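11S globulin subunit beta (Cucurbita maxima, PDB 2E9Q) serves as a seed storage protein, a nutrient reservoir of the 11S globulin family in pumpkin. Local coordinates at residues R351-V356 with D368-E373. Numbering follows the deposited sequence.
Sequences RGNARV and DGEVRE
The antiparallel beta hairpin of strands 353-359 and 365-372, part of the C-terminal cupin barrel, is held here by paired backbone bonds, with the polar side chains of N353, R355, E370 and R372 on one face. A354 and V371 exchange two N-H···O bonds, V356 and G369 do the same, and E373 N bonds to G352 O at 3.0 Å. On the face carrying A354, V356 and V371, V356 CG2 meets V371 CG2 at 3.8 Å, while A354 and V371 both pack on F394. On the polar face E370 bends at chi2 (-66°), laying OE1 against R355 CB (3.1 Å). Its OE2 accepts a bent bond from N353 ND2 (2.6 Å, 137° at the hydrogen), the amide and carboxylate planes 66° apart, and forms a long, weak salt bridge with R372 NH1 at 3.5 Å. N353 OD1 turns instead to S390 OG. In one of its two conformers, extended R355 brings NH2 to the syn lone pair of D368 OD1 (3.1 Å), a salt bridge; Q357 NE2 also donates there. Cutting E370 back to an alanine is likely to deprive N353 ND2 of this acceptor and R372 of a weakly held countercharge. E370 thus probably helps to balance R372, and D368 that conformer of R355.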
# COMPACT_ATOMS: atom_id res chain seq x y z
N ARG A 351 26.90 -12.48 -17.47
CA ARG A 351 27.84 -13.24 -18.28
C ARG A 351 27.26 -14.56 -18.75
O ARG A 351 26.41 -15.14 -18.10
CB ARG A 351 29.12 -13.53 -17.49
CG ARG A 351 30.38 -12.91 -18.09
CD ARG A 351 31.57 -13.68 -17.59
NE ARG A 351 31.35 -15.10 -17.82
CZ ARG A 351 31.51 -16.04 -16.91
NH1 ARG A 351 31.27 -17.31 -17.22
NH2 ARG A 351 31.91 -15.71 -15.68
N GLY A 352 27.74 -15.05 -19.89
CA GLY A 352 27.27 -16.32 -20.40
C GLY A 352 25.87 -16.28 -20.99
O GLY A 352 25.38 -15.24 -21.43
N ASN A 353 25.22 -17.44 -21.00
CA ASN A 353 23.87 -17.53 -21.52
C ASN A 353 23.27 -18.78 -20.93
O ASN A 353 23.98 -19.62 -20.40
CB ASN A 353 23.87 -17.59 -23.05
CG ASN A 353 24.44 -18.89 -23.59
OD1 ASN A 353 25.65 -19.03 -23.77
ND2 ASN A 353 23.56 -19.86 -23.84
N ALA A 354 21.95 -18.90 -21.02
CA ALA A 354 21.28 -20.06 -20.48
C ALA A 354 19.92 -20.24 -21.12
O ALA A 354 19.35 -19.30 -21.69
CB ALA A 354 21.11 -19.89 -18.98
N ARG A 355 19.39 -21.45 -21.03
CA ARG A 355 18.07 -21.71 -21.56
C ARG A 355 17.18 -21.56 -20.35
O ARG A 355 17.47 -22.12 -19.29
CB ARG A 355 17.93 -23.13 -22.12
CG ARG A 355 16.56 -23.34 -22.77
CD ARG A 355 16.26 -24.77 -23.18
NE ARG A 355 14.96 -24.86 -23.84
CZ ARG A 355 14.34 -26.00 -24.16
NH1 ARG A 355 14.91 -27.17 -23.89
NH2 ARG A 355 13.16 -25.97 -24.76
N VAL A 356 16.11 -20.80 -20.51
CA VAL A 356 15.18 -20.57 -19.42
C VAL A 356 13.73 -20.82 -19.83
O VAL A 356 13.31 -20.43 -20.91
CB VAL A 356 15.27 -19.11 -18.93
CG1 VAL A 356 14.31 -18.90 -17.77
CG2 VAL A 356 16.70 -18.79 -18.52
N ASP A 368 10.28 -19.46 -23.24
CA ASP A 368 11.03 -20.67 -23.51
C ASP A 368 12.09 -20.28 -24.53
O ASP A 368 11.84 -20.26 -25.73
CB ASP A 368 10.10 -21.75 -24.09
CG ASP A 368 10.83 -23.04 -24.41
OD1 ASP A 368 11.94 -23.25 -23.88
OD2 ASP A 368 10.28 -23.86 -25.18
N GLY A 369 13.27 -19.95 -24.02
CA GLY A 369 14.35 -19.55 -24.90
C GLY A 369 15.63 -19.23 -24.17
O GLY A 369 15.85 -19.68 -23.05
N GLU A 370 16.48 -18.44 -24.81
CA GLU A 370 17.76 -18.06 -24.25
C GLU A 370 17.78 -16.67 -23.66
O GLU A 370 17.01 -15.80 -24.05
CB GLU A 370 18.83 -18.11 -25.34
CG GLU A 370 19.17 -19.49 -25.86
CD GLU A 370 19.80 -20.36 -24.80
OE1 GLU A 370 19.10 -21.25 -24.26
OE2 GLU A 370 21.01 -20.15 -24.49
N VAL A 371 18.68 -16.48 -22.70
CA VAL A 371 18.91 -15.20 -22.06
C VAL A 371 20.42 -15.08 -22.17
O VAL A 371 21.15 -15.98 -21.75
CB VAL A 371 18.51 -15.19 -20.58
CG1 VAL A 371 18.78 -13.82 -20.00
CG2 VAL A 371 17.05 -15.52 -20.42
N ARG A 372 20.90 -13.99 -22.75
CA ARG A 372 22.33 -13.81 -22.92
C ARG A 372 22.83 -12.59 -22.17
O ARG A 372 22.05 -11.69 -21.84
CB ARG A 372 22.67 -13.67 -24.41
CG ARG A 372 21.96 -14.66 -25.30
CD ARG A 372 22.47 -14.59 -26.73
NE ARG A 372 21.65 -15.39 -27.64
CZ ARG A 372 21.34 -16.67 -27.46
NH1 ARG A 372 21.78 -17.33 -26.39
NH2 ARG A 372 20.58 -17.30 -28.35
N GLU A 373 24.13 -12.58 -21.90
CA GLU A 373 24.78 -11.48 -21.20
C GLU A 373 24.22 -10.18 -21.71
O GLU A 373 24.09 -10.00 -22.92
CB GLU A 373 26.30 -11.51 -21.43
CG GLU A 373 27.08 -10.38 -20.75
CD GLU A 373 27.04 -9.06 -21.53
OE1 GLU A 373 27.13 -7.99 -20.88
OE2 GLU A 373 26.95 -9.08 -22.77